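Nisin leader peptide-processing serine protease NisP (PDB 4MZD) is a subtilisin-like serine protease thought to remove the leader peptide from the nisin precursor, represented here by a chain that includes its subtilase domain. Local coordinates at residues A[67-72]-A[79-84]; A[184-189]-A[226-231]; A[206-211]-A[247-252]. One frame throughout, in Å; residues are numbered along the deposited sequence.

Contact 1 (A[67-72]-A[79-84])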
loop_
_atom_site.group_PDB
_atom_site.type_symbol
_atom_site.label_atom_id
_atom_site.label_comp_id
_atom_site.label_asym_id
_atom_site.label_seq_id
_atom_site.Cartn_x
_atom_site.Cartn_y
_atom_site.Cartn_z
ATOM N N ASP A 67 17.299 -0.432 18.009
ATOM C CA ASP A 67 17.178 -1.609 18.860
ATOM C C ASP A 67 16.518 -2.801 18.198
ATOM O O ASP A 67 16.855 -3.941 18.512
ATOM C CB ASP A 67 16.391 -1.276 20.120
ATOM C CG ASP A 67 17.106 -0.298 21.009
ATOM O OD1 ASP A 67 18.357 -0.336 21.061
ATOM O OD2 ASP A 67 16.411 0.501 21.666
ATOM N N PHE A 68 15.561 -2.550 17.309
ATOM C CA PHE A 68 14.756 -3.641 16.773
ATOM C C PHE A 68 15.068 -3.965 15.311
ATOM O O PHE A 68 14.350 -4.735 14.670
ATOM C CB PHE A 68 13.265 -3.343 16.976
ATOM C CG PHE A 68 12.857 -3.226 18.431
ATOM C CD1 PHE A 68 13.374 -4.083 19.394
ATOM C CD2 PHE A 68 11.955 -2.249 18.834
ATOM C CE1 PHE A 68 12.989 -3.971 20.731
ATOM C CE2 PHE A 68 11.567 -2.139 20.164
ATOM C CZ PHE A 68 12.089 -3.001 21.108
ATOM N N TRP A 69 16.152 -3.407 14.783
ATOM C CA TRP A 69 16.571 -3.728 13.426
ATOM C C TRP A 69 16.675 -5.235 13.199
ATOM O O TRP A 69 16.299 -5.739 12.138
ATOM C CB TRP A 69 17.908 -3.056 13.120
ATOM C CG TRP A 69 18.546 -3.506 11.851
ATOM C CD1 TRP A 69 19.679 -4.255 11.729
ATOM C CD2 TRP A 69 18.095 -3.239 10.520
ATOM N NE1 TRP A 69 19.966 -4.467 10.404
ATOM C CE2 TRP A 69 19.012 -3.849 9.639
ATOM C CE3 TRP A 69 17.013 -2.534 9.986
ATOM C CZ2 TRP A 69 18.877 -3.780 8.255
ATOM C CZ3 TRP A 69 16.879 -2.469 8.609
ATOM C CH2 TRP A 69 17.806 -3.088 7.760
ATOM N N ASP A 70 17.173 -5.961 14.194
ATOM C CA ASP A 70 17.351 -7.402 14.045
ATOM C C ASP A 70 16.045 -8.157 13.813
ATOM O O ASP A 70 16.057 -9.269 13.286
ATOM C CB ASP A 70 18.087 -7.980 15.255
ATOM C CG ASP A 70 19.546 -7.576 15.294
ATOM O OD1 ASP A 70 20.107 -7.290 14.216
ATOM O OD2 ASP A 70 20.134 -7.559 16.398
ATOM N N TYR A 71 14.926 -7.554 14.202
ATOM C CA TYR A 71 13.616 -8.161 13.985
ATOM C C TYR A 71 13.098 -7.909 12.572
ATOM O O TYR A 71 12.096 -8.492 12.169
ATOM C CB TYR A 71 12.589 -7.598 14.974
ATOM C CG TYR A 71 12.810 -7.975 16.418
ATOM C CD1 TYR A 71 13.190 -9.265 16.770
ATOM C CD2 TYR A 71 12.615 -7.049 17.431
ATOM C CE1 TYR A 71 13.389 -9.618 18.092
ATOM C CE2 TYR A 71 12.815 -7.387 18.753
ATOM C CZ TYR A 71 13.203 -8.671 19.078
ATOM O OH TYR A 71 13.396 -9.002 20.396
ATOM N N GLN A 72 13.772 -7.043 11.820
ATOM C CA GLN A 72 13.264 -6.584 10.526
ATOM C C GLN A 72 13.811 -7.385 9.347
ATOM O O GLN A 72 14.438 -6.833 8.445
ATOM C CB GLN A 72 13.554 -5.095 10.343
ATOM C CG GLN A 72 12.895 -4.220 11.376
ATOM C CD GLN A 72 13.011 -2.768 11.010
ATOM O OE1 GLN A 72 13.910 -2.067 11.469
ATOM N NE2 GLN A 72 12.108 -2.302 10.160
ATOM N N THR A 79 16.988 -4.129 1.482
ATOM C CA THR A 79 18.094 -3.183 1.637
ATOM C C THR A 79 19.478 -3.837 1.572
ATOM O O THR A 79 20.480 -3.154 1.757
ATOM C CB THR A 79 18.034 -2.452 3.005
ATOM O OG1 THR A 79 18.187 -3.409 4.062
ATOM C CG2 THR A 79 16.740 -1.660 3.175
ATOM N N ASN A 80 19.522 -5.140 1.310
ATOM C CA ASN A 80 20.759 -5.908 1.423
ATOM C C ASN A 80 21.347 -5.752 2.816
ATOM O O ASN A 80 22.487 -5.310 2.988
ATOM C CB ASN A 80 21.779 -5.498 0.364
ATOM C CG ASN A 80 21.413 -5.996 -1.010
ATOM O OD1 ASN A 80 20.450 -6.748 -1.174
ATOM N ND2 ASN A 80 22.187 -5.592 -2.010
ATOM N N ASN A 81 20.540 -6.111 3.807
ATOM C CA ASN A 81 20.937 -6.018 5.205
ATOM C C ASN A 81 21.571 -4.674 5.546
ATOM O O ASN A 81 22.647 -4.592 6.147
ATOM C CB ASN A 81 21.832 -7.190 5.628
ATOM C CG ASN A 81 21.807 -7.415 7.127
ATOM O OD1 ASN A 81 21.175 -6.656 7.865
ATOM N ND2 ASN A 81 22.481 -8.465 7.587
ATOM N N GLY A 82 20.878 -3.617 5.144
ATOM C CA GLY A 82 21.241 -2.266 5.520
ATOM C C GLY A 82 22.122 -1.513 4.544
ATOM O O GLY A 82 22.334 -0.318 4.716
ATOM N N GLU A 83 22.630 -2.188 3.516
ATOM C CA GLU A 83 23.530 -1.532 2.577
ATOM C C GLU A 83 22.922 -0.275 1.967
ATOM O O GLU A 83 23.607 0.732 1.796
ATOM C CB GLU A 83 23.948 -2.476 1.445
ATOM C CG GLU A 83 24.929 -1.808 0.480
ATOM C CD GLU A 83 25.259 -2.636 -0.747
ATOM O OE1 GLU A 83 24.719 -3.753 -0.886
ATOM O OE2 GLU A 83 26.066 -2.160 -1.577
ATOM N N SER A 84 21.643 -0.327 1.610
ATOM C CA SER A 84 21.063 0.774 0.854
ATOM C C SER A 84 21.067 2.095 1.624
ATOM O O SER A 84 21.164 3.162 1.019
ATOM C CB SER A 84 19.650 0.429 0.378
ATOM O OG SER A 84 18.792 0.179 1.472
#
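W69 presents the benzo side of its indole, edge first, to residues T79-G82, at the end of helix 73-79 and in the turn that follows. The contact is van der Waals in kind, with no hydrogen bond across it, and lies away from the predicted catalytic triad. W69 CH2 lies 3.7 Å from T79 OG1, which sits in the plane of the ring, and W69 CZ2 comes equally close to the backbone N of G82. On the pyrrole side, W69 NE1 is 3.6 Å from N81 OD1, whose amide is tilted 23° from the indole plane. The first torsion of W69 sets CG anti to its backbone N (chi1 170°), sending the ring out from the 3-10 segment 69-71 to the turn.

Hydrogen bonds within 79-84 give this edge its shape. T79 OG1 accepts from G82 N at 2.9 Å with an angle of 152°, forming an ST motif. The same hydroxyl is bonded to M75 O, so this oxygen has two hydrogen-bond partners. N80 to E83 form a type I' turn, in which E83 N reaches N80 O at 3.2 Å.

The partly buried contact closes the chain around helix 73-79, and the indole of W69 also rests on M75 and K76 of that helix. F68 makes edge-to-face contacts with F338 and Y346 of the two-stranded sheet 337-340/346-349, whereas N80, E83 and S84 touch helix 397-402.

Contact 2 (A[184-189]-A[226-231])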
loop_
_atom_site.group_PDB
_atom_site.type_symbol
_atom_site.label_atom_id
_atom_site.label_comp_id
_atom_site.label_asym_id
_atom_site.label_seq_id
_atom_site.Cartn_x
_atom_site.Cartn_y
_atom_site.Cartn_z
ATOM N N GLU A 184 -14.948 7.327 -3.709
ATOM C CA GLU A 184 -15.085 8.778 -3.798
ATOM C C GLU A 184 -14.071 9.472 -2.889
ATOM O O GLU A 184 -13.482 10.486 -3.262
ATOM C CB GLU A 184 -16.512 9.219 -3.449
ATOM C CG GLU A 184 -16.851 10.661 -3.832
ATOM C CD GLU A 184 -16.516 11.680 -2.752
ATOM O OE1 GLU A 184 -16.288 11.286 -1.587
ATOM O OE2 GLU A 184 -16.496 12.891 -3.068
ATOM N N TRP A 185 -13.868 8.924 -1.694
ATOM C CA TRP A 185 -12.937 9.534 -0.753
ATOM C C TRP A 185 -11.497 9.321 -1.218
ATOM O O TRP A 185 -10.671 10.234 -1.151
ATOM C CB TRP A 185 -13.089 8.971 0.658
ATOM C CG TRP A 185 -14.467 8.738 1.188
ATOM C CD1 TRP A 185 -15.669 9.125 0.650
ATOM C CD2 TRP A 185 -14.769 8.015 2.378
ATOM N NE1 TRP A 185 -16.700 8.685 1.455
ATOM C CE2 TRP A 185 -16.169 7.994 2.518
ATOM C CE3 TRP A 185 -13.980 7.383 3.350
ATOM C CZ2 TRP A 185 -16.798 7.357 3.587
ATOM C CZ3 TRP A 185 -14.602 6.756 4.410
ATOM C CH2 TRP A 185 -15.998 6.738 4.516
ATOM N N VAL A 186 -11.200 8.113 -1.686
ATOM C CA VAL A 186 -9.861 7.798 -2.158
ATOM C C VAL A 186 -9.483 8.655 -3.364
ATOM O O VAL A 186 -8.364 9.173 -3.437
ATOM C CB VAL A 186 -9.705 6.292 -2.464
ATOM C CG1 VAL A 186 -8.335 5.994 -3.048
ATOM C CG2 VAL A 186 -9.941 5.465 -1.209
ATOM N N ALA A 187 -10.415 8.821 -4.299
ATOM C CA ALA A 187 -10.159 9.656 -5.468
ATOM C C ALA A 187 -9.858 11.099 -5.069
ATOM O O ALA A 187 -8.925 11.709 -5.589
ATOM C CB ALA A 187 -11.329 9.585 -6.460
ATOM N N ARG A 188 -10.630 11.636 -4.132
ATOM C CA ARG A 188 -10.360 12.979 -3.620
ATOM C C ARG A 188 -8.977 13.050 -2.973
ATOM O O ARG A 188 -8.261 14.040 -3.114
ATOM C CB ARG A 188 -11.435 13.415 -2.617
ATOM C CG ARG A 188 -12.717 13.916 -3.265
ATOM C CD ARG A 188 -13.684 14.521 -2.256
ATOM N NE ARG A 188 -14.210 13.530 -1.323
ATOM C CZ ARG A 188 -14.093 13.605 0.001
ATOM N NH1 ARG A 188 -13.469 14.634 0.560
ATOM N NH2 ARG A 188 -14.600 12.651 0.770
ATOM N N ALA A 189 -8.609 11.998 -2.251
ATOM C CA ALA A 189 -7.302 11.953 -1.599
ATOM C C ALA A 189 -6.159 11.928 -2.605
ATOM O O ALA A 189 -5.129 12.572 -2.390
ATOM C CB ALA A 189 -7.213 10.755 -0.663
ATOM N N LEU A 226 -14.094 4.575 -13.534
ATOM C CA LEU A 226 -13.833 5.829 -14.237
ATOM C C LEU A 226 -13.428 6.955 -13.290
ATOM O O LEU A 226 -12.632 7.823 -13.645
ATOM C CB LEU A 226 -15.054 6.252 -15.048
ATOM C CG LEU A 226 -15.357 5.378 -16.258
ATOM C CD1 LEU A 226 -16.619 5.891 -16.917
ATOM C CD2 LEU A 226 -14.192 5.365 -17.242
ATOM N N ASN A 227 -13.995 6.957 -12.088
ATOM C CA ASN A 227 -13.635 7.963 -11.094
ATOM C C ASN A 227 -12.190 7.806 -10.616
ATOM O O ASN A 227 -11.475 8.796 -10.443
ATOM C CB ASN A 227 -14.615 7.937 -9.920
ATOM C CG ASN A 227 -16.005 8.399 -10.311
ATOM O OD1 ASN A 227 -16.192 9.031 -11.350
ATOM N ND2 ASN A 227 -16.988 8.097 -9.468
ATOM N N TYR A 228 -11.757 6.565 -10.412
ATOM C CA TYR A 228 -10.349 6.313 -10.127
ATOM C C TYR A 228 -9.499 6.743 -11.308
ATOM O O TYR A 228 -8.450 7.364 -11.130
ATOM C CB TYR A 228 -10.069 4.839 -9.886
ATOM C CG TYR A 228 -10.317 4.331 -8.491
ATOM C CD1 TYR A 228 -11.188 3.277 -8.274
ATOM C CD2 TYR A 228 -9.652 4.871 -7.398
ATOM C CE1 TYR A 228 -11.411 2.780 -7.007
ATOM C CE2 TYR A 228 -9.867 4.382 -6.122
ATOM C CZ TYR A 228 -10.744 3.336 -5.934
ATOM O OH TYR A 228 -10.951 2.862 -4.654
ATOM N N LYS A 229 -9.929 6.383 -12.516
ATOM C CA LYS A 229 -9.124 6.689 -13.689
ATOM C C LYS A 229 -8.887 8.191 -13.801
ATOM O O LYS A 229 -7.776 8.632 -14.078
ATOM C CB LYS A 229 -9.775 6.159 -14.964
ATOM C CG LYS A 229 -8.842 6.213 -16.162
ATOM C CD LYS A 229 -9.601 6.171 -17.469
ATOM C CE LYS A 229 -10.320 4.861 -17.650
ATOM N NZ LYS A 229 -10.824 4.788 -19.047
ATOM N N SER A 230 -9.937 8.972 -13.581
ATOM C CA SER A 230 -9.825 10.420 -13.657
ATOM C C SER A 230 -8.842 10.962 -12.614
ATOM O O SER A 230 -8.033 11.844 -12.905
ATOM C CB SER A 230 -11.201 11.060 -13.471
ATOM O OG SER A 230 -11.123 12.465 -13.593
ATOM N N ALA A 231 -8.917 10.434 -11.398
ATOM C CA ALA A 231 -8.030 10.888 -10.335
ATOM C C ALA A 231 -6.575 10.526 -10.628
ATOM O O ALA A 231 -5.660 11.331 -10.406
ATOM C CB ALA A 231 -8.472 10.321 -8.988
#
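Y228 reaches from helix 222-238 towards V186 of helix 183-195. Its CB carries the ring beside the backbone N, with CG anti to the carbonyl carbon (chi1 -84°), and this brings the end of the side chain nearer the other helix. Along one flank, Y228 CE2 meets V186 CG1 at 3.8 Å; that methyl lies in the ring plane, so the tyrosine offers an edge. On the other flank Y228 CD1 packs against L209 CD1, and at the tip Y228 OH is hydrogen-bonded to Q207 OE1 of strand 200-210. The two helices run almost parallel, with axes 9.1 Å apart and 8° between their directions, as expected of neighbouring crossover helices in the subtilisin α/β fold: helix 183-195 leads into strand 200-210, and helix 222-238 connects that strand to its parallel partner 241-245. Two alanines meet where the backbones come nearest. A187 CB touches A231 CB at 3.9 Å, and A231 CB lies 3.7 Å from the carbonyl oxygen A187 O. Elsewhere on helix 183-195, R188 NE forms a salt bridge with E184 OE2 at 2.9 Å, while R188 NH2 also bonds L121 O.

Contact 3 (A[206-211]-A[247-252]); sequences GQYLMI and GNDSLN
Y208 stands in the extended end of strand 200-210 and faces G247-N252, an irregular loop that bends through the left-handed backbone conformation of S250. The phenol bridges the two. Y208 OH donates to D249 OD2 at 2.6 Å, a short bond that arrives in the plane of the ring and uses the anti lone pair of the carboxylate, whose plane is turned 58° from the ring. With CG of Y208 anti to the carbonyl carbon (chi1 -57°), this rotamer carries the hydroxyl end to the loop. The hydroxyl also accepts from N302 ND2, so both proton donation and acceptance are used at this buried oxygen. N302 OD1 in turn takes the backbone N-H groups of D249 and L251, which probably helps hold the loop in the shape that presents the carboxylate.

Close packing adds to the bond. L251 CD1 makes an apolar contact obliquely to the ring, 3.9 Å from Y208 CZ. G247, having no side chain, lets Y208 OH come within 3.7 Å of G247 CA.

G247 and N248 form a Gly-Asn pair after strand 241-245, a position that in subtilisins carries the oxyanion-hole asparagine. The bond from N248 ND2 to R488 O, at the end of the chain, is consistent with that role and with a bound C-terminal autocleavage product. Strand 275-278 runs antiparallel to strand 200-210 and touches Y208 through D277, while helix 256-264 contributes M259 against Y208, T258 against L251 and F262 against D249.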
loop_
_atom_site.group_PDB
_atom_site.type_symbol
_atom_site.label_atom_id
_atom_site.label_comp_id
_atom_site.label_asym_id
_atom_site.label_seq_id
_atom_site.Cartn_x
_atom_site.Cartn_y
_atom_site.Cartn_z
ATOM N N GLY A 206 -7.802 -1.073 -1.357
ATOM C CA GLY A 206 -8.381 -1.263 -2.672
ATOM C C GLY A 206 -9.725 -1.948 -2.624
ATOM O O GLY A 206 -10.314 -2.132 -1.556
ATOM N N GLN A 207 -10.216 -2.319 -3.801
ATOM C CA GLN A 207 -11.514 -2.963 -3.930
ATOM C C GLN A 207 -11.591 -3.638 -5.292
ATOM O O GLN A 207 -10.912 -3.231 -6.245
ATOM C CB GLN A 207 -12.642 -1.935 -3.831
ATOM C CG GLN A 207 -12.642 -0.962 -4.997
ATOM C CD GLN A 207 -13.551 0.241 -4.803
ATOM O OE1 GLN A 207 -13.084 1.369 -4.795
ATOM N NE2 GLN A 207 -14.846 0.008 -4.674
ATOM N N TYR A 208 -12.440 -4.653 -5.396
ATOM C CA TYR A 208 -12.691 -5.279 -6.688
ATOM C C TYR A 208 -13.883 -4.626 -7.373
ATOM O O TYR A 208 -14.946 -4.433 -6.761
ATOM C CB TYR A 208 -12.925 -6.791 -6.545
ATOM C CG TYR A 208 -11.765 -7.470 -5.871
ATOM C CD1 TYR A 208 -10.521 -7.528 -6.486
ATOM C CD2 TYR A 208 -11.895 -8.012 -4.604
ATOM C CE1 TYR A 208 -9.438 -8.108 -5.859
ATOM C CE2 TYR A 208 -10.814 -8.602 -3.966
ATOM C CZ TYR A 208 -9.591 -8.646 -4.603
ATOM O OH TYR A 208 -8.503 -9.221 -3.987
ATOM N N LEU A 209 -13.695 -4.290 -8.646
ATOM C CA LEU A 209 -14.735 -3.678 -9.465
ATOM C C LEU A 209 -15.049 -4.594 -10.642
ATOM O O LEU A 209 -14.135 -5.052 -11.329
ATOM C CB LEU A 209 -14.251 -2.332 -10.002
ATOM C CG LEU A 209 -13.847 -1.290 -8.953
ATOM C CD1 LEU A 209 -13.291 -0.051 -9.626
ATOM C CD2 LEU A 209 -15.024 -0.925 -8.062
ATOM N N MET A 210 -16.334 -4.858 -10.873
ATOM C CA MET A 210 -16.751 -5.570 -12.078
ATOM C C MET A 210 -17.196 -4.496 -13.059
ATOM O O MET A 210 -18.212 -3.832 -12.840
ATOM C CB MET A 210 -17.881 -6.561 -11.775
ATOM C CG MET A 210 -18.101 -7.614 -12.883
ATOM S SD MET A 210 -19.389 -8.913 -12.548
ATOM C CE MET A 210 -20.884 -7.940 -12.842
ATOM N N ILE A 211 -16.418 -4.304 -14.120
ATOM C CA ILE A 211 -16.571 -3.117 -14.958
ATOM C C ILE A 211 -17.319 -3.377 -16.264
ATOM O O ILE A 211 -17.508 -2.464 -17.062
ATOM C CB ILE A 211 -15.216 -2.426 -15.241
ATOM C CG1 ILE A 211 -14.268 -3.346 -16.016
ATOM C CG2 ILE A 211 -14.584 -1.986 -13.941
ATOM C CD1 ILE A 211 -13.036 -2.634 -16.561
ATOM N N GLY A 247 -4.583 -7.047 -3.857
ATOM C CA GLY A 247 -5.359 -7.641 -2.783
ATOM C C GLY A 247 -4.669 -8.816 -2.117
ATOM O O GLY A 247 -3.708 -9.381 -2.648
ATOM N N ASN A 248 -5.185 -9.186 -0.946
ATOM C CA ASN A 248 -4.667 -10.311 -0.170
ATOM C C ASN A 248 -5.610 -11.513 -0.231
ATOM O O ASN A 248 -5.855 -12.172 0.783
ATOM C CB ASN A 248 -4.488 -9.923 1.303
ATOM C CG ASN A 248 -3.506 -8.790 1.511
ATOM O OD1 ASN A 248 -2.409 -8.772 0.949
ATOM N ND2 ASN A 248 -3.889 -7.845 2.359
ATOM N N ASP A 249 -6.129 -11.808 -1.420
ATOM C CA ASP A 249 -7.153 -12.842 -1.577
ATOM C C ASP A 249 -6.688 -14.039 -2.396
ATOM O O ASP A 249 -7.501 -14.863 -2.818
ATOM C CB ASP A 249 -8.438 -12.231 -2.143
ATOM C CG ASP A 249 -9.022 -11.203 -1.204
ATOM O OD1 ASP A 249 -9.383 -11.581 -0.068
ATOM O OD2 ASP A 249 -9.095 -10.012 -1.573
ATOM N N SER A 250 -5.380 -14.140 -2.605
ATOM C CA SER A 250 -4.798 -15.274 -3.321
ATOM C C SER A 250 -5.353 -15.435 -4.735
ATOM O O SER A 250 -5.419 -16.546 -5.254
ATOM C CB SER A 250 -5.001 -16.578 -2.534
ATOM O OG SER A 250 -4.535 -16.441 -1.200
ATOM N N LEU A 251 -5.743 -14.326 -5.350
ATOM C CA LEU A 251 -6.327 -14.338 -6.691
ATOM C C LEU A 251 -5.316 -13.971 -7.760
ATOM O O LEU A 251 -4.615 -12.966 -7.637
ATOM C CB LEU A 251 -7.492 -13.349 -6.785
ATOM C CG LEU A 251 -8.681 -13.588 -5.859
ATOM C CD1 LEU A 251 -9.624 -12.393 -5.838
ATOM C CD2 LEU A 251 -9.423 -14.853 -6.271
ATOM N N ASN A 252 -5.249 -14.766 -8.825
ATOM C CA ASN A 252 -4.541 -14.307 -10.009
ATOM C C ASN A 252 -5.463 -13.363 -10.760
ATOM O O ASN A 252 -6.516 -13.769 -11.245
ATOM C CB ASN A 252 -4.094 -15.454 -10.911
ATOM C CG ASN A 252 -3.145 -14.986 -11.991
ATOM O OD1 ASN A 252 -3.435 -14.027 -12.710
ATOM N ND2 ASN A 252 -1.988 -15.633 -12.091
#

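Overall arrangement
From the N terminus, contact 1 comes first: it closes a short loop around helix 73-79 and is complete before the central sheet begins. It does not touch the others and lies on the opposite side of the chain's centre, its centre about 36 Å from that of contact 2 and 32 Å from that of contact 3. Contacts 2 and 3 cross, since their segments alternate along the chain: helix 184-189, segment 206-211, helix 226-231, then loop 247-252. Contact 2 joins successive helices flanking the sheet, and contact 3 ties the end of a strand to the loop that follows the neighbouring parallel strand. They touch directly, linking the helical layer to the sheet within the subtilase domain.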